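Local coordinates for structure-specific endonuclease subunit SLX1 (Candida glabrata, PDB 4XLG), which probably acts as the catalytic subunit of the SLX1-SLX4 endonuclease, nicking branched DNA near junctions during repair and recombination, and carries a zinc-binding finger, at residues D9-Y14 with S29-V34; A64-F69 with L128-F133; L76-A81 with A112-L117; C219-K224 with C247-H252. The protein carries 1 engineered substitution. One frame throughout, in Å; residues are numbered along the deposited sequence.

Contact 1 of 4, residues D9-Y14 with S29-V34; sequences DFYGCY and STPNPV
Tyr11 lies side by side with Pro31, its ring pressed over the start of the proline: Pro31 N sits 3.8 Å above the ring plane, over its centre, and Tyr11 CZ comes within 3.7 Å of Pro31 CD. A water near the plane of the ring joins Tyr11 OH (2.6 Å) to Ser29, donating to Ser29 OG at 2.9 Å. Ser29 OG also bonds to the engineered Gln79 on helix 72-84, which covers this side. Tyr14 faces the other way; its ring crosses the side chain of Thr30 at about a right angle, with CE2 3.7 Å from Thr30 CG2, while its hydroxyl bonds to His40 and Arg36. Between these groups Gly12 and Thr30 form an antiparallel hydrogen-bonded pair in the hairpin of the GIY-YIG nuclease domain. Gly12-Cys13-Tyr14 occupy the place of the first signature triplet, and Ser29 directly follows the glycine closing the second. Phe10 slants across Pro33, its CE1 lying 3.7 Å from Pro33 CD. Past the strand, Thr30 OG1 accepts from Asn32 N (2.9 Å, 165°) in an ST turn, and Asn32 caps helix 33-41 through a weak bond from Val34 N to its OD1.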
loop_
_atom_site.group_PDB
_atom_site.type_symbol
_atom_site.label_atom_id
_atom_site.label_comp_id
_atom_site.label_asym_id
_atom_site.label_seq_id
_atom_site.Cartn_x
_atom_site.Cartn_y
_atom_site.Cartn_z
ATOM N N ASP B 9 3.163 -8.256 -4.828
ATOM C CA ASP B 9 2.685 -9.267 -3.892
ATOM C C ASP B 9 2.931 -8.830 -2.462
ATOM O O ASP B 9 2.116 -9.070 -1.592
ATOM C CB ASP B 9 3.397 -10.628 -4.158
ATOM C CG ASP B 9 3.159 -11.119 -5.583
ATOM O OD1 ASP B 9 2.109 -10.776 -6.216
ATOM O OD2 ASP B 9 4.029 -11.804 -6.123
ATOM N N PHE B 10 4.113 -8.281 -2.217
ATOM C CA PHE B 10 4.447 -7.727 -0.920
ATOM C C PHE B 10 5.393 -6.572 -1.098
ATOM O O PHE B 10 6.383 -6.693 -1.813
ATOM C CB PHE B 10 5.123 -8.808 -0.017
ATOM C CG PHE B 10 5.345 -8.315 1.421
ATOM C CD1 PHE B 10 6.471 -7.560 1.775
ATOM C CD2 PHE B 10 4.362 -8.555 2.357
ATOM C CE1 PHE B 10 6.630 -7.048 3.123
ATOM C CE2 PHE B 10 4.509 -8.092 3.723
ATOM C CZ PHE B 10 5.642 -7.344 4.087
ATOM N N TYR B 11 5.109 -5.430 -0.467
ATOM C CA TYR B 11 6.129 -4.381 -0.476
ATOM C C TYR B 11 5.885 -3.655 0.841
ATOM O O TYR B 11 4.746 -3.213 1.105
ATOM C CB TYR B 11 5.997 -3.422 -1.708
ATOM C CG TYR B 11 7.377 -3.004 -2.210
ATOM C CD1 TYR B 11 8.198 -2.113 -1.423
ATOM C CD2 TYR B 11 7.902 -3.550 -3.362
ATOM C CE1 TYR B 11 9.505 -1.785 -1.865
ATOM C CE2 TYR B 11 9.174 -3.220 -3.808
ATOM C CZ TYR B 11 9.961 -2.360 -3.031
ATOM O OH TYR B 11 11.226 -2.067 -3.497
ATOM N N GLY B 12 6.928 -3.512 1.659
ATOM C CA GLY B 12 6.677 -2.972 2.984
ATOM C C GLY B 12 7.775 -1.984 3.353
ATOM O O GLY B 12 8.907 -2.062 2.863
ATOM N N CYS B 13 7.401 -1.045 4.215
ATOM C CA CYS B 13 8.350 -0.097 4.826
ATOM C C CYS B 13 8.527 -0.505 6.280
ATOM O O CYS B 13 7.557 -0.504 7.028
ATOM C CB CYS B 13 7.821 1.337 4.816
ATOM S SG CYS B 13 7.765 2.119 3.213
ATOM N N TYR B 14 9.767 -0.796 6.670
ATOM C CA TYR B 14 10.046 -1.400 7.976
ATOM C C TYR B 14 10.818 -0.478 8.864
ATOM O O TYR B 14 11.550 0.420 8.424
ATOM C CB TYR B 14 10.828 -2.729 7.829
ATOM C CG TYR B 14 12.136 -2.584 7.001
ATOM C CD1 TYR B 14 13.356 -2.240 7.617
ATOM C CD2 TYR B 14 12.119 -2.773 5.584
ATOM C CE1 TYR B 14 14.533 -2.115 6.868
ATOM C CE2 TYR B 14 13.306 -2.687 4.822
ATOM C CZ TYR B 14 14.513 -2.339 5.512
ATOM O OH TYR B 14 15.648 -2.212 4.782
ATOM N N SER B 29 12.664 0.066 2.852
ATOM C CA SER B 29 11.500 -0.545 2.217
ATOM C C SER B 29 11.992 -1.719 1.409
ATOM O O SER B 29 13.151 -1.733 0.956
ATOM C CB SER B 29 10.741 0.459 1.306
ATOM O OG SER B 29 11.579 1.006 0.298
ATOM N N THR B 30 11.117 -2.706 1.235
ATOM C CA THR B 30 11.557 -3.949 0.576
ATOM C C THR B 30 10.381 -4.801 0.079
ATOM O O THR B 30 9.344 -4.831 0.720
ATOM C CB THR B 30 12.412 -4.853 1.579
ATOM O OG1 THR B 30 12.902 -6.016 0.891
ATOM C CG2 THR B 30 11.596 -5.264 2.825
ATOM N N PRO B 31 10.628 -5.586 -0.963
ATOM C CA PRO B 31 9.628 -6.602 -1.357
ATOM C C PRO B 31 9.833 -7.936 -0.599
ATOM O O PRO B 31 9.010 -8.839 -0.769
ATOM C CB PRO B 31 9.903 -6.807 -2.868
ATOM C CG PRO B 31 11.398 -6.629 -2.970
ATOM C CD PRO B 31 11.710 -5.438 -1.970
ATOM N N ASN B 32 10.929 -8.084 0.163
ATOM C CA ASN B 32 11.209 -9.329 0.865
ATOM C C ASN B 32 11.921 -8.963 2.172
ATOM O O ASN B 32 13.140 -8.823 2.194
ATOM C CB ASN B 32 12.077 -10.287 0.034
ATOM C CG ASN B 32 12.338 -11.613 0.737
ATOM O OD1 ASN B 32 12.225 -11.717 1.964
ATOM N ND2 ASN B 32 12.718 -12.614 -0.030
ATOM N N PRO B 33 11.148 -8.864 3.233
ATOM C CA PRO B 33 11.709 -8.400 4.519
ATOM C C PRO B 33 12.594 -9.456 5.175
ATOM O O PRO B 33 13.448 -9.066 6.008
ATOM C CB PRO B 33 10.454 -8.097 5.373
ATOM C CG PRO B 33 9.397 -9.123 4.833
ATOM C CD PRO B 33 9.696 -9.133 3.303
ATOM N N VAL B 34 12.416 -10.750 4.846
ATOM C CA VAL B 34 13.257 -11.770 5.453
ATOM C C VAL B 34 14.694 -11.658 4.896
ATOM O O VAL B 34 15.687 -11.571 5.650
ATOM C CB VAL B 34 12.692 -13.219 5.180
ATOM C CG1 VAL B 34 13.648 -14.222 5.855
ATOM C CG2 VAL B 34 11.235 -13.290 5.776
HETATM O O HOH W 1 12.573 -0.327 -2.026
#

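Contact 2 of 4, residues A64-F69 with L128-F133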
loop_
_atom_site.group_PDB
_atom_site.type_symbol
_atom_site.label_atom_id
_atom_site.label_comp_id
_atom_site.label_asym_id
_atom_site.label_seq_id
_atom_site.Cartn_x
_atom_site.Cartn_y
_atom_site.Cartn_z
ATOM N N ALA B 64 8.479 -3.365 13.357
ATOM C CA ALA B 64 7.195 -3.047 12.698
ATOM C C ALA B 64 7.399 -2.993 11.203
ATOM O O ALA B 64 8.500 -2.704 10.727
ATOM C CB ALA B 64 6.612 -1.693 13.188
ATOM N N ILE B 65 6.325 -3.244 10.460
ATOM C CA ILE B 65 6.418 -3.034 9.019
ATOM C C ILE B 65 5.012 -2.576 8.556
ATOM O O ILE B 65 3.995 -3.066 9.065
ATOM C CB ILE B 65 6.912 -4.306 8.263
ATOM C CG1 ILE B 65 7.177 -3.980 6.763
ATOM C CG2 ILE B 65 5.917 -5.523 8.427
ATOM C CD1 ILE B 65 8.028 -5.177 6.131
ATOM N N VAL B 66 4.994 -1.616 7.645
ATOM C CA VAL B 66 3.763 -1.129 7.022
ATOM C C VAL B 66 3.778 -1.735 5.641
ATOM O O VAL B 66 4.764 -1.550 4.911
ATOM C CB VAL B 66 3.754 0.398 6.926
ATOM C CG1 VAL B 66 2.489 0.955 6.142
ATOM C CG2 VAL B 66 3.847 1.033 8.370
ATOM N N TYR B 67 2.727 -2.469 5.272
ATOM C CA TYR B 67 2.768 -3.076 3.938
ATOM C C TYR B 67 1.386 -2.927 3.280
ATOM O O TYR B 67 0.485 -2.285 3.846
ATOM C CB TYR B 67 3.229 -4.556 4.020
ATOM C CG TYR B 67 2.282 -5.497 4.757
ATOM C CD1 TYR B 67 2.265 -5.564 6.158
ATOM C CD2 TYR B 67 1.424 -6.350 4.030
ATOM C CE1 TYR B 67 1.413 -6.435 6.826
ATOM C CE2 TYR B 67 0.562 -7.234 4.710
ATOM C CZ TYR B 67 0.583 -7.273 6.110
ATOM O OH TYR B 67 -0.274 -8.134 6.759
ATOM N N GLY B 68 1.265 -3.428 2.067
ATOM C CA GLY B 68 0.027 -3.230 1.284
ATOM C C GLY B 68 0.181 -2.131 0.238
ATOM O O GLY B 68 -0.823 -1.703 -0.354
ATOM N N PHE B 69 1.414 -1.650 0.000
ATOM C CA PHE B 69 1.619 -0.559 -0.961
ATOM C C PHE B 69 1.282 -0.968 -2.388
ATOM O O PHE B 69 1.569 -2.089 -2.783
ATOM C CB PHE B 69 3.065 -0.073 -0.912
ATOM C CG PHE B 69 3.371 0.681 0.368
ATOM C CD1 PHE B 69 2.973 2.007 0.484
ATOM C CD2 PHE B 69 3.971 0.050 1.450
ATOM C CE1 PHE B 69 3.190 2.733 1.661
ATOM C CE2 PHE B 69 4.208 0.767 2.631
ATOM C CZ PHE B 69 3.826 2.121 2.737
ATOM N N LEU B 128 -3.464 0.704 3.996
ATOM C CA LEU B 128 -2.256 -0.022 4.390
ATOM C C LEU B 128 -2.462 -0.842 5.650
ATOM O O LEU B 128 -3.420 -0.636 6.413
ATOM C CB LEU B 128 -1.096 0.977 4.600
ATOM C CG LEU B 128 -0.811 1.776 3.293
ATOM C CD1 LEU B 128 0.090 2.935 3.616
ATOM C CD2 LEU B 128 -0.126 0.795 2.242
ATOM N N THR B 129 -1.532 -1.768 5.874
ATOM C CA THR B 129 -1.548 -2.542 7.104
ATOM C C THR B 129 -0.309 -2.206 7.912
ATOM O O THR B 129 0.813 -2.298 7.386
ATOM C CB THR B 129 -1.585 -4.068 6.813
ATOM O OG1 THR B 129 -2.858 -4.380 6.204
ATOM C CG2 THR B 129 -1.408 -4.930 8.124
ATOM N N LEU B 130 -0.510 -1.851 9.184
ATOM C CA LEU B 130 0.611 -1.609 10.103
ATOM C C LEU B 130 0.752 -2.881 10.979
ATOM O O LEU B 130 -0.153 -3.211 11.744
ATOM C CB LEU B 130 0.321 -0.359 10.968
ATOM C CG LEU B 130 1.209 -0.201 12.214
ATOM C CD1 LEU B 130 2.692 -0.098 11.813
ATOM C CD2 LEU B 130 0.682 1.051 12.952
ATOM N N HIS B 131 1.889 -3.564 10.873
ATOM C CA HIS B 131 2.070 -4.828 11.590
ATOM C C HIS B 131 3.216 -4.691 12.596
ATOM O O HIS B 131 4.328 -4.291 12.189
ATOM C CB HIS B 131 2.450 -5.965 10.631
ATOM C CG HIS B 131 2.638 -7.270 11.354
ATOM N ND1 HIS B 131 1.583 -8.095 11.693
ATOM C CD2 HIS B 131 3.751 -7.839 11.902
ATOM C CE1 HIS B 131 2.029 -9.121 12.398
ATOM N NE2 HIS B 131 3.346 -9.000 12.519
ATOM N N PHE B 132 2.964 -5.060 13.858
ATOM C CA PHE B 132 4.032 -5.092 14.885
ATOM C C PHE B 132 4.550 -6.492 15.172
ATOM O O PHE B 132 3.765 -7.435 15.310
ATOM C CB PHE B 132 3.499 -4.492 16.218
ATOM C CG PHE B 132 3.217 -3.043 16.088
ATOM C CD1 PHE B 132 4.273 -2.128 16.207
ATOM C CD2 PHE B 132 1.936 -2.578 15.814
ATOM C CE1 PHE B 132 4.057 -0.739 16.066
ATOM C CE2 PHE B 132 1.675 -1.175 15.711
ATOM C CZ PHE B 132 2.742 -0.250 15.817
ATOM N N PHE B 133 5.870 -6.622 15.252
ATOM C CA PHE B 133 6.498 -7.879 15.626
ATOM C C PHE B 133 6.883 -7.868 17.083
ATOM O O PHE B 133 7.351 -8.885 17.647
ATOM C CB PHE B 133 7.757 -8.097 14.810
ATOM C CG PHE B 133 7.497 -8.173 13.330
ATOM C CD1 PHE B 133 6.926 -9.357 12.784
ATOM C CD2 PHE B 133 7.809 -7.086 12.494
ATOM C CE1 PHE B 133 6.702 -9.446 11.395
ATOM C CE2 PHE B 133 7.595 -7.160 11.084
ATOM C CZ PHE B 133 7.043 -8.352 10.535
#
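This is an antiparallel strand pairing in the middle of the mixed sheet, where strand 60-67 meets strand 129-132. Four backbone bonds tie Ile65 to His131 and Tyr67 to Thr129, the straightest running from Thr129 N to Tyr67 O (2.9 Å, 177°). On the face that carries these four side chains, Tyr67 leans over its partner: chi1 of 65° sets CG between its own N and carbonyl carbon, and the ring receives Thr129 CB over one face, 3.8 Å above the plane, while Thr129 CG2 reaches CE1 of Tyr67 at 3.5 Å. His131 CB meets the edge of the same ring. Ile65 CG2 touches CE2 of Phe133 at 3.5 Å. On the other face Val66 CG2 packs on Leu130 CD1 (3.8 Å), and Ala64 CB on CD1 of Phe132 (3.8 Å). Beyond Gly68, whose positive phi of 101° suits glycine, Leu128 CD2 stands over the centre of the Phe69 ring, 3.7 Å above its plane. Strand 12-18 adjoins 60-67 and strand 160-168 adjoins 129-132; His131 ND1 bonds to Ser162 and NE2 to Ser164. Helix 176-213 covers the Tyr67, His131 and Phe133 side, and helix 135-143 the Leu130 and Phe132 side.

Contact 3 of 4, residues L76-A81 with A112-L117; sequences LQFQHA and AMITSL. Engineered in segment 76-81: Gln79 (natural residue Glu).
The ring of Phe78 takes Leu117 CD1 over one face, with the methyl 3.9 Å above the plane and close to the ring centre, a CH-pi contact 10° off the normal. Ile114 CG2 approaches the edge near the ring plane, at a looser 4.5 Å from Phe78 CZ. Leu117 does more than cover the ring face, since its CB also closes to 3.5 Å from CE2 of Phe78, the tightest apolar approach between the two segments. Phe78 reaches across because its CG is anti to the backbone N (chi1 -168°), which carries the ring away from its own helix and in beneath Leu117. In the GIY-YIG nuclease domain, helix 72-84 packs on the sheet, and here helix 107-118 packs against it. The local axes are 10.8 Å apart and inclined at 134°, so the helices run obliquely, nearer antiparallel than parallel, and meet through a handful of side chains, Phe78 and Leu117 foremost. The two branches of Leu117 divide the work: CD1 lies on the aromatic face, whereas CD2 rests 3.7 Å from Ala81 CB, one turn farther along the partner helix. Met113, its chain bent at both chi2 and chi3, folds its terminal methyl back so that CE lies 3.6 Å from Ala81 O. Trp82, following Ala81, touches Met113, Ile114 and Leu117 and extends the apolar layer. Phe69 and Phe123 both meet the Phe78 ring in edge-to-face contacts. Gln79, engineered from a natural glutamate that is probably the family's metal ligand, points from the other side of the helix and bonds to Ser29 and Gln83.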
loop_
_atom_site.group_PDB
_atom_site.type_symbol
_atom_site.label_atom_id
_atom_site.label_comp_id
_atom_site.label_asym_id
_atom_site.label_seq_id
_atom_site.Cartn_x
_atom_site.Cartn_y
_atom_site.Cartn_z
ATOM N N LEU B 76 8.289 3.780 -1.485
ATOM C CA LEU B 76 9.445 4.696 -1.323
ATOM C C LEU B 76 8.983 6.089 -0.896
ATOM O O LEU B 76 9.644 6.785 -0.123
ATOM C CB LEU B 76 10.214 4.824 -2.659
ATOM C CG LEU B 76 11.003 3.555 -3.016
ATOM C CD1 LEU B 76 11.509 3.566 -4.485
ATOM C CD2 LEU B 76 12.144 3.374 -2.014
ATOM N N GLN B 77 7.867 6.538 -1.448
ATOM C CA GLN B 77 7.305 7.815 -0.987
ATOM C C GLN B 77 7.044 7.803 0.511
ATOM O O GLN B 77 7.368 8.789 1.202
ATOM C CB GLN B 77 6.006 8.160 -1.724
ATOM C CG GLN B 77 6.231 8.447 -3.186
ATOM C CD GLN B 77 4.915 8.572 -3.920
ATOM O OE1 GLN B 77 4.132 7.631 -3.975
ATOM N NE2 GLN B 77 4.648 9.757 -4.439
ATOM N N PHE B 78 6.446 6.719 0.991
ATOM C CA PHE B 78 6.186 6.574 2.443
ATOM C C PHE B 78 7.486 6.520 3.209
ATOM O O PHE B 78 7.685 7.221 4.201
ATOM C CB PHE B 78 5.374 5.291 2.691
ATOM C CG PHE B 78 4.822 5.190 4.062
ATOM C CD1 PHE B 78 5.586 4.646 5.086
ATOM C CD2 PHE B 78 3.517 5.553 4.316
ATOM C CE1 PHE B 78 5.047 4.497 6.372
ATOM C CE2 PHE B 78 2.975 5.419 5.591
ATOM C CZ PHE B 78 3.751 4.891 6.632
ATOM N N GLN B 79 8.399 5.695 2.720
ATOM C CA GLN B 79 9.702 5.572 3.407
ATOM C C GLN B 79 10.414 6.918 3.531
ATOM O O GLN B 79 10.921 7.280 4.595
ATOM C CB GLN B 79 10.605 4.607 2.627
ATOM C CG GLN B 79 12.005 4.423 3.341
ATOM C CD GLN B 79 13.015 3.960 2.372
ATOM O OE1 GLN B 79 12.745 3.086 1.573
ATOM N NE2 GLN B 79 14.179 4.587 2.375
ATOM N N HIS B 80 10.473 7.655 2.434
ATOM C CA HIS B 80 11.196 8.917 2.482
ATOM C C HIS B 80 10.490 9.920 3.379
ATOM O O HIS B 80 11.142 10.695 4.064
ATOM C CB HIS B 80 11.373 9.455 1.042
ATOM C CG HIS B 80 12.263 8.580 0.213
ATOM N ND1 HIS B 80 12.204 8.532 -1.164
ATOM C CD2 HIS B 80 13.219 7.688 0.581
ATOM C CE1 HIS B 80 13.090 7.655 -1.609
ATOM N NE2 HIS B 80 13.721 7.132 -0.572
ATOM N N ALA B 81 9.157 9.917 3.369
ATOM C CA ALA B 81 8.412 10.851 4.231
ATOM C C ALA B 81 8.665 10.496 5.723
ATOM O O ALA B 81 8.840 11.388 6.585
ATOM C CB ALA B 81 6.925 10.771 3.889
ATOM N N ALA B 112 4.832 7.839 15.993
ATOM C CA ALA B 112 3.884 8.903 15.663
ATOM C C ALA B 112 3.903 9.257 14.173
ATOM O O ALA B 112 2.864 9.577 13.604
ATOM C CB ALA B 112 4.182 10.166 16.489
ATOM N N MET B 113 5.089 9.231 13.565
ATOM C CA MET B 113 5.193 9.532 12.129
ATOM C C MET B 113 4.370 8.527 11.325
ATOM O O MET B 113 3.790 8.884 10.281
ATOM C CB MET B 113 6.646 9.515 11.635
ATOM C CG MET B 113 7.400 10.830 11.894
ATOM S SD MET B 113 6.562 12.188 11.005
ATOM C CE MET B 113 6.495 11.596 9.315
ATOM N N ILE B 114 4.310 7.274 11.789
ATOM C CA ILE B 114 3.492 6.295 11.053
ATOM C C ILE B 114 2.042 6.753 11.022
ATOM O O ILE B 114 1.389 6.774 9.985
ATOM C CB ILE B 114 3.529 4.885 11.691
ATOM C CG1 ILE B 114 4.972 4.384 11.729
ATOM C CG2 ILE B 114 2.607 3.913 10.845
ATOM C CD1 ILE B 114 5.182 3.057 12.543
ATOM N N THR B 115 1.519 7.080 12.188
ATOM C CA THR B 115 0.122 7.485 12.237
ATOM C C THR B 115 -0.126 8.733 11.393
ATOM O O THR B 115 -1.102 8.782 10.650
ATOM C CB THR B 115 -0.333 7.747 13.684
ATOM O OG1 THR B 115 0.009 6.588 14.459
ATOM C CG2 THR B 115 -1.853 7.990 13.722
ATOM N N SER B 116 0.768 9.720 11.492
ATOM C CA SER B 116 0.609 10.928 10.699
ATOM C C SER B 116 0.524 10.643 9.212
ATOM O O SER B 116 -0.286 11.255 8.503
ATOM C CB SER B 116 1.744 11.897 10.978
ATOM O OG SER B 116 1.650 12.288 12.333
ATOM N N LEU B 117 1.361 9.745 8.734
ATOM C CA LEU B 117 1.316 9.391 7.302
ATOM C C LEU B 117 0.071 8.574 6.918
ATOM O O LEU B 117 -0.499 8.790 5.869
ATOM C CB LEU B 117 2.583 8.614 6.916
ATOM C CG LEU B 117 3.861 9.487 6.967
ATOM C CD1 LEU B 117 5.096 8.589 6.763
ATOM C CD2 LEU B 117 3.839 10.630 5.963
#

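Contact 4 of 4, residues C219-K224 with C247-H252. With ZN (zinc ion), chain C; ZN (zinc ion), chain D.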
loop_
_atom_site.group_PDB
_atom_site.type_symbol
_atom_site.label_atom_id
_atom_site.label_comp_id
_atom_site.label_asym_id
_atom_site.label_seq_id
_atom_site.Cartn_x
_atom_site.Cartn_y
_atom_site.Cartn_z
ATOM N N CYS B 219 -21.668 -10.292 -14.903
ATOM C CA CYS B 219 -21.235 -9.080 -14.197
ATOM C C CYS B 219 -22.403 -8.574 -13.357
ATOM O O CYS B 219 -23.525 -8.420 -13.862
ATOM C CB CYS B 219 -20.751 -8.010 -15.180
ATOM S SG CYS B 219 -20.640 -6.320 -14.484
ATOM N N GLN B 220 -22.138 -8.339 -12.073
ATOM C CA GLN B 220 -23.169 -7.827 -11.170
ATOM C C GLN B 220 -23.979 -6.664 -11.769
ATOM O O GLN B 220 -25.174 -6.586 -11.548
ATOM C CB GLN B 220 -22.541 -7.378 -9.845
ATOM C CG GLN B 220 -23.509 -6.630 -8.915
ATOM C CD GLN B 220 -24.401 -7.553 -8.088
ATOM O OE1 GLN B 220 -24.170 -8.761 -7.996
ATOM N NE2 GLN B 220 -25.425 -6.979 -7.479
ATOM N N PHE B 221 -23.321 -5.782 -12.530
ATOM C CA PHE B 221 -23.957 -4.556 -13.049
ATOM C C PHE B 221 -24.403 -4.612 -14.510
ATOM O O PHE B 221 -25.526 -4.233 -14.809
ATOM C CB PHE B 221 -23.011 -3.364 -12.852
ATOM C CG PHE B 221 -22.431 -3.309 -11.481
ATOM C CD1 PHE B 221 -23.175 -2.807 -10.419
ATOM C CD2 PHE B 221 -21.184 -3.823 -11.237
ATOM C CE1 PHE B 221 -22.655 -2.806 -9.142
ATOM C CE2 PHE B 221 -20.634 -3.806 -9.950
ATOM C CZ PHE B 221 -21.371 -3.300 -8.907
ATOM N N CYS B 222 -23.556 -5.088 -15.425
ATOM C CA CYS B 222 -23.942 -5.052 -16.847
ATOM C C CYS B 222 -24.451 -6.404 -17.359
ATOM O O CYS B 222 -24.964 -6.497 -18.484
ATOM C CB CYS B 222 -22.768 -4.590 -17.708
ATOM S SG CYS B 222 -21.566 -5.890 -18.065
ATOM N N ASN B 223 -24.288 -7.447 -16.542
ATOM C CA ASN B 223 -24.871 -8.791 -16.810
ATOM C C ASN B 223 -24.184 -9.627 -17.899
ATOM O O ASN B 223 -24.615 -10.753 -18.186
ATOM C CB ASN B 223 -26.368 -8.675 -17.165
ATOM C CG ASN B 223 -27.184 -8.069 -16.042
ATOM O OD1 ASN B 223 -27.170 -8.565 -14.915
ATOM N ND2 ASN B 223 -27.879 -6.974 -16.334
ATOM N N LYS B 224 -23.135 -9.107 -18.521
ATOM C CA LYS B 224 -22.445 -9.889 -19.536
ATOM C C LYS B 224 -21.586 -10.945 -18.872
ATOM O O LYS B 224 -21.139 -10.768 -17.733
ATOM C CB LYS B 224 -21.593 -9.007 -20.425
ATOM C CG LYS B 224 -22.385 -7.994 -21.222
ATOM C CD LYS B 224 -21.411 -7.034 -21.868
ATOM C CE LYS B 224 -22.123 -5.961 -22.653
ATOM N NZ LYS B 224 -21.116 -4.948 -23.059
ATOM N N CYS B 247 -18.342 -15.337 -1.111
ATOM C CA CYS B 247 -19.362 -14.442 -1.653
ATOM C C CYS B 247 -19.302 -14.540 -3.168
ATOM O O CYS B 247 -18.225 -14.694 -3.753
ATOM C CB CYS B 247 -19.163 -12.988 -1.193
ATOM S SG CYS B 247 -20.332 -11.793 -1.956
ATOM N N THR B 248 -20.459 -14.456 -3.809
ATOM C CA THR B 248 -20.506 -14.629 -5.246
ATOM C C THR B 248 -20.373 -13.329 -6.051
ATOM O O THR B 248 -20.432 -13.378 -7.269
ATOM C CB THR B 248 -21.817 -15.319 -5.670
ATOM O OG1 THR B 248 -22.935 -14.505 -5.275
ATOM C CG2 THR B 248 -21.920 -16.692 -5.023
ATOM N N PHE B 249 -20.216 -12.178 -5.397
ATOM C CA PHE B 249 -20.071 -10.919 -6.149
ATOM C C PHE B 249 -18.877 -10.954 -7.097
ATOM O O PHE B 249 -17.713 -11.150 -6.682
ATOM C CB PHE B 249 -19.930 -9.710 -5.223
ATOM C CG PHE B 249 -19.526 -8.457 -5.941
ATOM C CD1 PHE B 249 -20.346 -7.916 -6.926
ATOM C CD2 PHE B 249 -18.320 -7.828 -5.655
ATOM C CE1 PHE B 249 -19.966 -6.758 -7.612
ATOM C CE2 PHE B 249 -17.943 -6.673 -6.318
ATOM C CZ PHE B 249 -18.775 -6.133 -7.310
ATOM N N VAL B 250 -19.174 -10.770 -8.377
ATOM C CA VAL B 250 -18.135 -10.611 -9.386
ATOM C C VAL B 250 -18.620 -9.579 -10.413
ATOM O O VAL B 250 -19.802 -9.538 -10.722
ATOM C CB VAL B 250 -17.793 -11.971 -10.054
ATOM C CG1 VAL B 250 -19.030 -12.601 -10.696
ATOM C CG2 VAL B 250 -16.659 -11.831 -11.049
ATOM N N SER B 251 -17.727 -8.736 -10.929
ATOM C CA SER B 251 -18.112 -7.750 -11.950
ATOM C C SER B 251 -16.914 -7.420 -12.861
ATOM O O SER B 251 -15.773 -7.795 -12.569
ATOM C CB SER B 251 -18.624 -6.451 -11.283
ATOM O OG SER B 251 -17.527 -5.806 -10.645
ATOM N N HIS B 252 -17.171 -6.698 -13.943
ATOM C CA HIS B 252 -16.097 -5.980 -14.631
ATOM C C HIS B 252 -15.545 -4.940 -13.692
ATOM O O HIS B 252 -16.324 -4.293 -12.994
ATOM C CB HIS B 252 -16.644 -5.336 -15.928
ATOM C CG HIS B 252 -17.048 -6.352 -16.947
ATOM N ND1 HIS B 252 -18.343 -6.493 -17.389
ATOM C CD2 HIS B 252 -16.332 -7.321 -17.570
ATOM C CE1 HIS B 252 -18.412 -7.502 -18.240
ATOM N NE2 HIS B 252 -17.204 -8.022 -18.361
HETATM ZN ZN ZN C . -19.952 -5.332 -16.428
HETATM ZN ZN ZN D . -19.436 -9.785 -0.905
HETATM O O HOH W 2 -22.248 -10.685 -8.899
#
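Metal coordination joins these segments first: Cys219 SG (2.3 Å), Cys222 SG (2.4 Å) and His252 ND1 (2.2 Å) bind one zinc ion, with Cys255 completing the site. The sulfur of Cys222 sits at the edge of the imidazole, in its plane, 3.3 Å from ND1 of His252. Hydrogen bonds form a second shell. Cys219 SG, turned trans to N by a chi1 of 163°, accepts from Cys222 N within the knuckle (3.3 Å, 179°) and from His252 N across the contact, two donors that, with the zinc, would favour the Cys219 thiolate. A backbone bond from Gln220 N to Val250 O (3.0 Å) aligns the knuckle with strand 250-252, and a water that donates to Gln220 OE1 and accepts from Val250 N adds another. Apolar packing follows: Gln220 CB meets the edge of the Phe249 ring, 3.5 Å from CE1, while Phe221 presents its own edge to Ser251, CE2 lying 3.6 Å from CB. Cys247, bonded through SG by Phe249 N, belongs to a second zinc site with Cys242, Cys279 and Cys282. Ligand pairs alternating along the chain between two zinc ions give the cross-brace of a RING-type finger, consistent with the SLX1 C-terminal family.

Overall arrangement
Contacts 1, 2 and 3 form one body built round the GIY-YIG sheet. Contacts 1 and 2, with centres 9 Å apart, share it: Cys13 N probably bonds to Val66 O (2.8 Å). Contact 3, centred 12 Å from contact 2, packs on one side, where Phe69 CZ lies 3.5 Å from Phe78 CG. Contacts 1 and 3 meet through a probable hydrogen bond between Ser29 OG and OE1 of the engineered Gln79 (2.7 Å); the natural glutamate there is probably the family's metal-binding residue, and the Tyr14, Arg36 and His40 cluster is consistent with the active site. Contact 4 and its zinc ions stand apart in the finger, nearest atoms about 19 Å from contacts 1 and 2 and about 25 Å from contact 3.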